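Local atomic coordinates of esterase (Capnocytophaga ochracea, PDB entry 4W9R), a protein that is of uncharacterised function but, as a putative esterase of the alpha/beta-hydrolase clan, may hydrolyse ester bonds. Residues Arg55-Phe60 with Gln227-Cys232; Phe233-Pro238 with Tyr263-Lys268; Thr246-Leu251 with Tyr256-Asn261; Ala283-Ile288 with Asn316-Glu321. One frame throughout, in Å; residues are numbered along the deposited sequence.

Interaction 1: Arg55-Phe60 with Gln227-Cys232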
# COMPACT_ATOMS: atom_id res chain seq x y z
N ARG B 55 -8.96 -3.17 5.01
CA ARG B 55 -9.91 -4.12 4.43
C ARG B 55 -9.16 -5.32 3.87
O ARG B 55 -9.61 -6.46 3.97
CB ARG B 55 -10.74 -3.45 3.33
CG ARG B 55 -11.68 -2.38 3.83
CD ARG B 55 -12.38 -1.67 2.67
NE ARG B 55 -13.04 -2.61 1.78
CZ ARG B 55 -14.27 -3.08 1.95
NH1 ARG B 55 -14.98 -2.69 3.00
NH2 ARG B 55 -14.79 -3.93 1.08
N TYR B 56 -8.00 -5.04 3.27
CA TYR B 56 -7.12 -6.06 2.73
C TYR B 56 -6.70 -7.05 3.81
O TYR B 56 -6.88 -8.26 3.66
CB TYR B 56 -5.91 -5.39 2.09
CG TYR B 56 -4.80 -6.31 1.62
CD1 TYR B 56 -4.82 -6.85 0.34
CD2 TYR B 56 -3.72 -6.59 2.44
CE1 TYR B 56 -3.80 -7.67 -0.10
CE2 TYR B 56 -2.70 -7.42 2.01
CZ TYR B 56 -2.74 -7.95 0.74
OH TYR B 56 -1.72 -8.77 0.31
N TYR B 57 -6.14 -6.53 4.89
CA TYR B 57 -5.70 -7.36 6.01
C TYR B 57 -6.86 -8.10 6.67
O TYR B 57 -6.69 -9.21 7.16
CB TYR B 57 -4.97 -6.50 7.04
CG TYR B 57 -3.56 -6.13 6.65
CD1 TYR B 57 -2.71 -7.06 6.07
CD2 TYR B 57 -3.08 -4.84 6.85
CE1 TYR B 57 -1.42 -6.73 5.70
CE2 TYR B 57 -1.79 -4.50 6.49
CZ TYR B 57 -0.96 -5.44 5.91
OH TYR B 57 0.32 -5.11 5.55
N GLU B 58 -8.03 -7.48 6.68
CA GLU B 58 -9.21 -8.09 7.29
C GLU B 58 -9.68 -9.30 6.49
O GLU B 58 -10.12 -10.29 7.06
CB GLU B 58 -10.34 -7.06 7.43
CG GLU B 58 -11.49 -7.50 8.31
CD GLU B 58 -12.54 -8.30 7.56
OE1 GLU B 58 -12.60 -8.18 6.32
OE2 GLU B 58 -13.31 -9.04 8.21
N GLN B 59 -9.57 -9.21 5.17
CA GLN B 59 -9.98 -10.31 4.30
C GLN B 59 -9.07 -11.53 4.49
O GLN B 59 -9.50 -12.67 4.31
CB GLN B 59 -9.98 -9.88 2.83
CG GLN B 59 -11.07 -8.88 2.48
CD GLN B 59 -11.00 -8.42 1.04
OE1 GLN B 59 -10.27 -8.98 0.23
NE2 GLN B 59 -11.77 -7.38 0.71
N PHE B 60 -7.81 -11.27 4.84
CA PHE B 60 -6.85 -12.35 5.08
C PHE B 60 -6.84 -12.78 6.54
O PHE B 60 -6.04 -13.63 6.95
CB PHE B 60 -5.44 -11.92 4.66
CG PHE B 60 -5.23 -11.92 3.17
CD1 PHE B 60 -5.17 -13.12 2.47
CD2 PHE B 60 -5.08 -10.74 2.47
CE1 PHE B 60 -4.97 -13.13 1.10
CE2 PHE B 60 -4.89 -10.74 1.10
CZ PHE B 60 -4.83 -11.93 0.42
N GLN B 227 3.43 -1.78 6.65
CA GLN B 227 4.25 -2.36 7.71
C GLN B 227 3.66 -2.10 9.09
O GLN B 227 3.59 -3.01 9.92
CB GLN B 227 5.68 -1.80 7.64
CG GLN B 227 6.48 -2.28 6.45
CD GLN B 227 7.91 -1.79 6.47
OE1 GLN B 227 8.34 -1.14 7.42
NE2 GLN B 227 8.66 -2.12 5.43
N ALA B 228 3.23 -0.86 9.33
CA ALA B 228 2.71 -0.47 10.63
C ALA B 228 1.49 -1.28 11.02
O ALA B 228 1.41 -1.81 12.14
CB ALA B 228 2.39 1.02 10.65
N LEU B 229 0.53 -1.39 10.11
CA LEU B 229 -0.67 -2.18 10.34
C LEU B 229 -0.34 -3.66 10.55
O LEU B 229 -0.96 -4.33 11.36
CB LEU B 229 -1.65 -2.03 9.18
CG LEU B 229 -2.26 -0.64 8.97
CD1 LEU B 229 -3.10 -0.63 7.71
CD2 LEU B 229 -3.09 -0.23 10.18
N ASP B 230 0.64 -4.14 9.79
CA ASP B 230 1.04 -5.54 9.86
C ASP B 230 1.56 -5.91 11.24
O ASP B 230 1.17 -6.92 11.82
CB ASP B 230 2.10 -5.85 8.80
CG ASP B 230 2.54 -7.30 8.82
OD1 ASP B 230 1.66 -8.19 8.82
OD2 ASP B 230 3.76 -7.55 8.84
N MSE B 231 2.46 -5.08 11.77
CA MSE B 231 3.13 -5.38 13.03
C MSE B 231 2.26 -5.10 14.25
O MSE B 231 2.31 -5.83 15.24
CB MSE B 231 4.43 -4.58 13.13
CG MSE B 231 5.49 -5.04 12.14
SE MSE B 231 7.08 -3.92 12.21
CE MSE B 231 6.24 -2.23 11.75
N CYS B 232 1.48 -4.02 14.19
CA CYS B 232 0.65 -3.62 15.31
C CYS B 232 -0.44 -4.65 15.60
O CYS B 232 -0.70 -4.99 16.76
CB CYS B 232 0.01 -2.25 15.04
SG CYS B 232 -1.02 -1.63 16.37
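Tyr57 lays its ring slantwise against the backbone turn that carries Leu229 and Asp230, and nearly the whole contact hangs on that one side chain. One side of the ring does the touching: CE2 of Tyr57 comes to 3.7 Å from CB of Leu229, and CD2 of Tyr57 to 3.9 Å from the same CB. Further out, OH of Tyr57 passes 3.8 Å from CB of Asp230, the two side chains running roughly perpendicular while ring and carboxylate planes differ by 26°. Asp230 swings its carboxylate away from its own N (chi1 -179°), and OD1 forms a salt bridge with Lys237. This is helix-to-helix packing in an alpha/beta-hydrolase fold: helix 43-59 meets the end of helix 217-232, whose Ala228 and Cys232 pack against strands 143-149 and 171-180 of the central sheet. The phenol oxygen is hydrogen-bonded to O of Ala226, just before the second segment, and the Tyr57 side chain also packs on Ala219 of the second subunit. A leucine in place of Tyr57 would probably leave the Ala226 carbonyl without this partner and open a gap beside Leu229.

Interaction 2: Phe233-Pro238 with Tyr263-Lys268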
# COMPACT_ATOMS: atom_id res chain seq x y z
N PHE B 233 -1.07 -5.15 14.54
CA PHE B 233 -2.17 -6.11 14.66
C PHE B 233 -1.70 -7.56 14.56
O PHE B 233 -2.53 -8.48 14.52
CB PHE B 233 -3.23 -5.82 13.61
CG PHE B 233 -4.00 -4.56 13.86
CD1 PHE B 233 -3.60 -3.36 13.29
CD2 PHE B 233 -5.12 -4.57 14.68
CE1 PHE B 233 -4.31 -2.20 13.53
CE2 PHE B 233 -5.83 -3.41 14.92
CZ PHE B 233 -5.42 -2.22 14.34
N ASP B 234 -0.39 -7.76 14.50
CA ASP B 234 0.21 -9.07 14.25
C ASP B 234 -0.31 -10.20 15.15
O ASP B 234 -0.40 -11.35 14.72
CB ASP B 234 1.73 -8.98 14.39
CG ASP B 234 2.43 -10.27 14.01
OD1 ASP B 234 2.56 -10.55 12.80
OD2 ASP B 234 2.86 -11.00 14.93
N ILE B 235 -0.64 -9.87 16.39
CA ILE B 235 -1.13 -10.86 17.35
C ILE B 235 -2.46 -11.49 16.89
O ILE B 235 -2.81 -12.59 17.31
CB ILE B 235 -1.30 -10.25 18.76
CG1 ILE B 235 -1.49 -11.34 19.82
CG2 ILE B 235 -2.45 -9.25 18.79
CD1 ILE B 235 -0.34 -12.33 19.89
N TYR B 236 -3.18 -10.78 16.02
CA TYR B 236 -4.48 -11.24 15.55
C TYR B 236 -4.34 -12.35 14.51
O TYR B 236 -5.28 -13.11 14.27
CB TYR B 236 -5.27 -10.07 14.96
CG TYR B 236 -6.72 -10.35 14.67
CD1 TYR B 236 -7.13 -10.83 13.43
CD2 TYR B 236 -7.70 -10.12 15.63
CE1 TYR B 236 -8.46 -11.09 13.16
CE2 TYR B 236 -9.04 -10.37 15.37
CZ TYR B 236 -9.41 -10.85 14.13
OH TYR B 236 -10.74 -11.10 13.87
N LYS B 237 -3.16 -12.44 13.90
CA LYS B 237 -2.90 -13.42 12.84
C LYS B 237 -3.17 -14.85 13.30
O LYS B 237 -2.99 -15.18 14.47
CB LYS B 237 -1.46 -13.31 12.34
CG LYS B 237 -1.19 -12.14 11.40
CD LYS B 237 0.23 -12.21 10.85
CE LYS B 237 0.54 -11.03 9.93
NZ LYS B 237 0.56 -9.74 10.66
N PRO B 238 -3.62 -15.70 12.36
CA PRO B 238 -3.79 -17.13 12.63
C PRO B 238 -2.46 -17.80 12.97
O PRO B 238 -1.40 -17.26 12.63
CB PRO B 238 -4.35 -17.68 11.32
CG PRO B 238 -4.96 -16.49 10.64
CD PRO B 238 -4.08 -15.34 11.01
N TYR B 263 -5.20 -15.39 22.63
CA TYR B 263 -6.47 -14.70 22.49
C TYR B 263 -6.71 -13.71 23.62
O TYR B 263 -7.47 -12.75 23.46
CB TYR B 263 -7.61 -15.72 22.39
CG TYR B 263 -7.76 -16.28 21.00
CD1 TYR B 263 -6.89 -17.25 20.52
CD2 TYR B 263 -8.76 -15.82 20.15
CE1 TYR B 263 -7.02 -17.75 19.24
CE2 TYR B 263 -8.90 -16.32 18.87
CZ TYR B 263 -8.02 -17.29 18.42
OH TYR B 263 -8.15 -17.79 17.15
N ASN B 264 -6.07 -13.93 24.76
CA ASN B 264 -6.08 -12.95 25.84
C ASN B 264 -5.26 -11.73 25.46
O ASN B 264 -5.66 -10.60 25.72
CB ASN B 264 -5.56 -13.56 27.14
CG ASN B 264 -6.56 -14.49 27.80
OD1 ASN B 264 -7.76 -14.39 27.56
ND2 ASN B 264 -6.06 -15.41 28.62
N THR B 265 -4.11 -11.98 24.84
CA THR B 265 -3.23 -10.91 24.38
C THR B 265 -3.92 -10.08 23.29
O THR B 265 -3.77 -8.86 23.23
CB THR B 265 -1.90 -11.46 23.85
OG1 THR B 265 -1.24 -12.21 24.88
CG2 THR B 265 -0.99 -10.33 23.38
N ILE B 266 -4.69 -10.76 22.44
CA ILE B 266 -5.47 -10.09 21.42
C ILE B 266 -6.44 -9.10 22.05
O ILE B 266 -6.55 -7.96 21.61
CB ILE B 266 -6.26 -11.10 20.55
CG1 ILE B 266 -5.30 -11.93 19.69
CG2 ILE B 266 -7.25 -10.37 19.65
CD1 ILE B 266 -5.99 -12.96 18.84
N TYR B 267 -7.12 -9.53 23.11
CA TYR B 267 -8.08 -8.67 23.79
C TYR B 267 -7.38 -7.51 24.51
O TYR B 267 -7.91 -6.40 24.57
CB TYR B 267 -8.92 -9.46 24.79
CG TYR B 267 -9.89 -8.60 25.57
CD1 TYR B 267 -11.03 -8.09 24.96
CD2 TYR B 267 -9.66 -8.29 26.90
CE1 TYR B 267 -11.92 -7.30 25.66
CE2 TYR B 267 -10.55 -7.50 27.61
CZ TYR B 267 -11.67 -7.01 26.99
OH TYR B 267 -12.56 -6.22 27.69
N LYS B 268 -6.21 -7.78 25.06
CA LYS B 268 -5.47 -6.75 25.80
C LYS B 268 -4.95 -5.66 24.87
O LYS B 268 -5.14 -4.47 25.13
CB LYS B 268 -4.32 -7.38 26.58
CG LYS B 268 -3.60 -6.41 27.50
CD LYS B 268 -2.60 -7.12 28.40
CE LYS B 268 -1.99 -6.16 29.41
NZ LYS B 268 -1.06 -6.85 30.35
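Ile235 and Ile266 bring the two backbones within 6.0 Å, CA to CA, where a short 3-10 segment lies beside a turn of helix 255-270. Ile235 points its CB at the helix, and a chi1 of -167° carries CG1 to the far side from N, so that the longer branch reaches across it. That CG1 sits 3.7 Å from CG2 of Thr265 and 3.9 Å from CG1 of Ile266, in the notch between the two side chains. Its CG2 rests on Ile266 too, 4.0 Å from CG1 of that residue. The side chains of Ile235 and Thr265 cross at about a right angle. Thr265 offers its methyl here, while its hydroxyl is hydrogen-bonded to O of Asn261 one turn back. What is joined is the linker after helix 217-232, the last helix to follow the strands of the alpha/beta-hydrolase sheet, and a helix of the C-terminal all-helical part. From the helix side, Ile266 spreads over the linker: CD1 of Ile266 approaches CA of Tyr236 at 4.0 Å, and CG2 of Ile266 stands 4.1 Å from CD2 of Tyr236, slanting to the ring. Cutting Ile235 back to an alanine is likely to strip the Thr265 methyl and CG1 of Ile266 of their cover and open a gap between linker and helix. The carbonyl oxygen of Ile235 is hydrogen-bonded to NZ of Lys262, one residue before the helical segment, and beyond it Tyr236 makes a cation-pi contact with Lys274.

Interaction 3: Thr246-Leu251 with Tyr256-Asn261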
# COMPACT_ATOMS: atom_id res chain seq x y z
N THR B 246 7.11 -24.81 16.07
CA THR B 246 8.13 -24.25 16.95
C THR B 246 7.61 -23.96 18.36
O THR B 246 8.10 -24.52 19.33
CB THR B 246 8.71 -22.95 16.37
OG1 THR B 246 9.30 -23.22 15.09
CG2 THR B 246 9.76 -22.37 17.30
N GLN B 247 6.64 -23.06 18.46
CA GLN B 247 6.17 -22.59 19.77
C GLN B 247 5.20 -23.54 20.46
O GLN B 247 4.97 -23.43 21.66
CB GLN B 247 5.52 -21.21 19.62
CG GLN B 247 6.41 -20.19 18.94
CD GLN B 247 7.70 -19.94 19.69
OE1 GLN B 247 8.76 -19.80 19.08
NE2 GLN B 247 7.61 -19.88 21.01
N MSE B 248 4.61 -24.47 19.71
CA MSE B 248 3.57 -25.34 20.26
C MSE B 248 4.04 -26.78 20.45
O MSE B 248 4.06 -27.28 21.57
CB MSE B 248 2.33 -25.30 19.38
CG MSE B 248 1.73 -23.91 19.24
SE MSE B 248 -0.16 -23.92 18.79
CE MSE B 248 -0.87 -24.67 20.44
N GLU B 249 4.38 -27.45 19.35
CA GLU B 249 4.80 -28.85 19.41
C GLU B 249 6.00 -29.10 20.33
O GLU B 249 6.23 -30.22 20.76
CB GLU B 249 5.13 -29.37 18.01
CG GLU B 249 3.91 -29.78 17.21
CD GLU B 249 4.18 -30.97 16.31
OE1 GLU B 249 5.32 -31.48 16.34
OE2 GLU B 249 3.25 -31.41 15.60
N THR B 250 6.76 -28.05 20.62
CA THR B 250 7.92 -28.17 21.50
C THR B 250 7.51 -28.10 22.97
O THR B 250 8.34 -28.32 23.86
CB THR B 250 8.95 -27.07 21.22
OG1 THR B 250 8.33 -25.78 21.33
CG2 THR B 250 9.54 -27.23 19.82
N LEU B 251 6.24 -27.80 23.22
CA LEU B 251 5.73 -27.76 24.59
C LEU B 251 5.29 -29.14 25.05
O LEU B 251 4.53 -29.83 24.37
CB LEU B 251 4.55 -26.78 24.69
CG LEU B 251 4.82 -25.29 24.51
CD1 LEU B 251 3.53 -24.50 24.65
CD2 LEU B 251 5.86 -24.81 25.51
N TYR B 256 -2.71 -25.75 26.10
CA TYR B 256 -3.94 -24.97 26.08
C TYR B 256 -3.67 -23.52 26.45
O TYR B 256 -4.29 -22.60 25.91
CB TYR B 256 -4.98 -25.57 27.03
CG TYR B 256 -6.06 -24.58 27.43
CD1 TYR B 256 -7.09 -24.26 26.56
CD2 TYR B 256 -6.03 -23.96 28.67
CE1 TYR B 256 -8.07 -23.36 26.91
CE2 TYR B 256 -7.01 -23.05 29.04
CZ TYR B 256 -8.02 -22.75 28.15
OH TYR B 256 -9.00 -21.85 28.51
N GLU B 257 -2.75 -23.32 27.39
CA GLU B 257 -2.39 -21.99 27.86
C GLU B 257 -1.84 -21.12 26.73
O GLU B 257 -2.03 -19.91 26.73
CB GLU B 257 -1.38 -22.07 29.00
CG GLU B 257 -2.00 -22.33 30.37
CD GLU B 257 -2.64 -23.70 30.50
OE1 GLU B 257 -2.25 -24.61 29.73
OE2 GLU B 257 -3.52 -23.87 31.36
N TYR B 258 -1.16 -21.75 25.77
CA TYR B 258 -0.63 -21.02 24.63
C TYR B 258 -1.76 -20.41 23.81
O TYR B 258 -1.71 -19.23 23.45
CB TYR B 258 0.22 -21.94 23.74
CG TYR B 258 0.93 -21.22 22.62
CD1 TYR B 258 2.18 -20.64 22.82
CD2 TYR B 258 0.35 -21.11 21.36
CE1 TYR B 258 2.83 -19.98 21.80
CE2 TYR B 258 1.00 -20.45 20.33
CZ TYR B 258 2.24 -19.89 20.55
OH TYR B 258 2.89 -19.23 19.54
N LEU B 259 -2.79 -21.21 23.53
CA LEU B 259 -3.94 -20.74 22.78
C LEU B 259 -4.69 -19.65 23.54
O LEU B 259 -5.10 -18.65 22.96
CB LEU B 259 -4.89 -21.91 22.47
CG LEU B 259 -6.19 -21.55 21.75
CD1 LEU B 259 -5.92 -21.02 20.36
CD2 LEU B 259 -7.13 -22.75 21.70
N GLU B 260 -4.87 -19.86 24.84
CA GLU B 260 -5.61 -18.92 25.67
C GLU B 260 -4.86 -17.60 25.80
O GLU B 260 -5.45 -16.53 25.67
CB GLU B 260 -5.87 -19.51 27.06
CG GLU B 260 -6.79 -18.66 27.92
CD GLU B 260 -6.89 -19.18 29.35
OE1 GLU B 260 -5.88 -19.69 29.87
OE2 GLU B 260 -7.99 -19.07 29.94
N ASN B 261 -3.56 -17.69 26.06
CA ASN B 261 -2.72 -16.50 26.19
C ASN B 261 -2.75 -15.65 24.93
O ASN B 261 -2.79 -14.42 25.00
CB ASN B 261 -1.28 -16.89 26.52
CG ASN B 261 -0.34 -15.70 26.56
OD1 ASN B 261 -0.27 -14.99 27.56
ND2 ASN B 261 0.38 -15.48 25.47
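Met248 and Tyr258 form a Met-aromatic contact between two consecutive helices, 241-248 and 255-270, which a short connection turns back against each other. Met248 is modelled as selenomethionine. Its CG stands over one face of the Tyr258 ring in a CH-pi contact, 4.1 Å from the centroid and 29° off the normal. SE of Met248 lies obliquely, 4.7 Å from the centroid of the Tyr258 ring; beyond it the bend at chi3 (67°) turns CE back to 3.9 Å from CD2 of Tyr258. The two side chains run at about a right angle. Apolar contact continues on either side of the methionine in sequence. Leu251, which ends the type I turn beginning at Met248, brings CD1 to 4.3 Å from CB of Tyr258. Gln247 contributes its aliphatic part, while its amide end leads away from the helix. In Tyr258 the near-trans chi1 (-173°) directs the ring across to the first helix. Polar contact is made at its far end by a residue earlier in that helix, where OH of Tyr258 is hydrogen-bonded to OE2 of Glu243 and lies 3.3 Å from CB of Gln247.

Interaction 4: Ala283-Ile288 with Asn316-Glu321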
# COMPACT_ATOMS: atom_id res chain seq x y z
N ALA B 283 -4.88 -26.68 15.71
CA ALA B 283 -3.45 -26.61 15.95
C ALA B 283 -3.15 -26.93 17.41
O ALA B 283 -2.18 -27.62 17.73
CB ALA B 283 -2.91 -25.24 15.59
N THR B 284 -4.01 -26.44 18.30
CA THR B 284 -3.87 -26.69 19.72
C THR B 284 -4.14 -28.16 20.02
O THR B 284 -3.42 -28.79 20.80
CB THR B 284 -4.83 -25.81 20.55
OG1 THR B 284 -4.66 -24.44 20.18
CG2 THR B 284 -4.57 -25.98 22.04
N TYR B 285 -5.18 -28.70 19.39
CA TYR B 285 -5.58 -30.09 19.58
C TYR B 285 -4.51 -31.07 19.10
O TYR B 285 -4.23 -32.07 19.76
CB TYR B 285 -6.91 -30.35 18.87
CG TYR B 285 -7.38 -31.79 18.89
CD1 TYR B 285 -7.90 -32.35 20.04
CD2 TYR B 285 -7.31 -32.57 17.75
CE1 TYR B 285 -8.33 -33.67 20.06
CE2 TYR B 285 -7.74 -33.89 17.75
CZ TYR B 285 -8.25 -34.43 18.91
OH TYR B 285 -8.69 -35.73 18.92
N THR B 286 -3.93 -30.77 17.94
CA THR B 286 -2.90 -31.63 17.36
C THR B 286 -1.65 -31.65 18.24
O THR B 286 -1.03 -32.70 18.44
CB THR B 286 -2.52 -31.16 15.94
OG1 THR B 286 -3.69 -31.16 15.11
CG2 THR B 286 -1.48 -32.09 15.33
N ALA B 287 -1.28 -30.48 18.77
CA ALA B 287 -0.12 -30.36 19.64
C ALA B 287 -0.37 -31.10 20.95
O ALA B 287 0.55 -31.70 21.52
CB ALA B 287 0.19 -28.90 19.91
N ILE B 288 -1.61 -31.05 21.43
CA ILE B 288 -2.01 -31.75 22.64
C ILE B 288 -1.80 -33.25 22.50
O ILE B 288 -1.27 -33.90 23.40
CB ILE B 288 -3.49 -31.45 22.97
CG1 ILE B 288 -3.61 -30.10 23.67
CG2 ILE B 288 -4.09 -32.54 23.84
CD1 ILE B 288 -5.04 -29.63 23.86
N ASN B 316 -17.88 -31.76 23.39
CA ASN B 316 -18.10 -33.04 24.06
C ASN B 316 -17.25 -34.15 23.47
O ASN B 316 -16.98 -35.15 24.13
CB ASN B 316 -19.58 -33.42 24.02
CG ASN B 316 -20.41 -32.63 25.00
OD1 ASN B 316 -19.95 -32.30 26.10
ND2 ASN B 316 -21.64 -32.30 24.62
N PHE B 317 -16.82 -33.99 22.22
CA PHE B 317 -15.91 -34.95 21.61
C PHE B 317 -14.54 -34.86 22.27
O PHE B 317 -13.92 -35.87 22.58
CB PHE B 317 -15.78 -34.71 20.11
CG PHE B 317 -14.88 -35.69 19.41
CD1 PHE B 317 -15.38 -36.89 18.93
CD2 PHE B 317 -13.53 -35.42 19.24
CE1 PHE B 317 -14.56 -37.80 18.29
CE2 PHE B 317 -12.70 -36.32 18.60
CZ PHE B 317 -13.21 -37.51 18.13
N PHE B 318 -14.07 -33.63 22.49
CA PHE B 318 -12.81 -33.40 23.18
C PHE B 318 -12.86 -33.92 24.61
O PHE B 318 -11.92 -34.56 25.09
CB PHE B 318 -12.45 -31.91 23.18
CG PHE B 318 -11.97 -31.39 21.86
CD1 PHE B 318 -11.64 -32.26 20.83
CD2 PHE B 318 -11.85 -30.03 21.64
CE1 PHE B 318 -11.20 -31.78 19.61
CE2 PHE B 318 -11.41 -29.54 20.42
CZ PHE B 318 -11.09 -30.42 19.41
N LEU B 319 -13.98 -33.65 25.28
CA LEU B 319 -14.16 -34.07 26.66
C LEU B 319 -14.25 -35.59 26.78
O LEU B 319 -13.69 -36.18 27.71
CB LEU B 319 -15.41 -33.42 27.25
CG LEU B 319 -15.65 -33.59 28.75
CD1 LEU B 319 -14.50 -32.99 29.55
CD2 LEU B 319 -16.97 -32.98 29.15
N ALA B 320 -14.95 -36.22 25.84
CA ALA B 320 -15.08 -37.67 25.83
C ALA B 320 -13.73 -38.34 25.64
O ALA B 320 -13.43 -39.36 26.27
CB ALA B 320 -16.06 -38.11 24.75
N GLU B 321 -12.91 -37.78 24.75
CA GLU B 321 -11.57 -38.30 24.53
C GLU B 321 -10.72 -38.15 25.78
O GLU B 321 -9.91 -39.02 26.10
CB GLU B 321 -10.90 -37.60 23.35
CG GLU B 321 -11.27 -38.17 21.99
CD GLU B 321 -10.41 -37.61 20.86
OE1 GLU B 321 -9.77 -36.56 21.06
OE2 GLU B 321 -10.38 -38.24 19.78
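Tyr285 reaches from its helix to Phe318 and Glu321, and its ring spans the gap between the two helices. CB points at the neighbouring segment, and with CG anti to the backbone N (chi1 175°) the ring extends straight across. CG of Tyr285 is already 3.9 Å from CE1 of Phe318, which lies over one face of the tyrosine ring. At CD1 of Tyr285 the approach to CE1 of Phe318 narrows to 3.4 Å. The two rings are nearly parallel, planes 16° apart, but slid far enough that they barely overlap, with centroids separated by 4.7 Å. The segments 283-288 and 316-321, on helices 278-290 and 314-325, run almost the same way (9°), their axes 13.3 Å apart at closest approach. Helix 294-306 also touches both side chains, through Leu297 on Tyr285 and Ala301 on Phe318. This near-parallel pairing of next-but-one helices, with helix 294-306 between them in sequence, is consistent with an alpha-alpha solenoid of the tetratricopeptide-like kind. Farther along, CE1 of Tyr285 meets OE1 of Glu321 at 3.4 Å as well as the phenylalanine. The tip then donates: OH of Tyr285 hydrogen-bonds to OE1 of Glu321 at 2.5 Å, meeting its syn lone pair. The carboxylate is nearly coplanar with the tyrosine ring, with OE1 at the ring's edge. Its other oxygen, OE2, pairs with Arg356 in a salt bridge, which would tend to favour an ionised carboxylate, though a nearby acetate, probably from the crystallisation liquor, may offset this. The phenol oxygen also stands 4.1 Å from CE2 of Phe317, at the edge of that ring.

From the N terminus, interaction 1 closes the longest loop, bringing helix 43-59 to helix 217-232 across 166 intervening residues that include much of the central sheet. The chain then leaves that helix directly into interaction 2, and the two contacts meet through the Asp230-Lys237 salt bridge. Interaction 2 closes a shorter loop onto helix 255-270, and interaction 3 falls within this loop, folding helix 241-248 back on the start of the same helix. Interaction 4 comes afterwards in series, linking helices 278-290 and 314-325. It touches interaction 3 where Met248 and Leu259 pack on Thr284, so the contacts lead from the alpha/beta part into the helical C-terminal part.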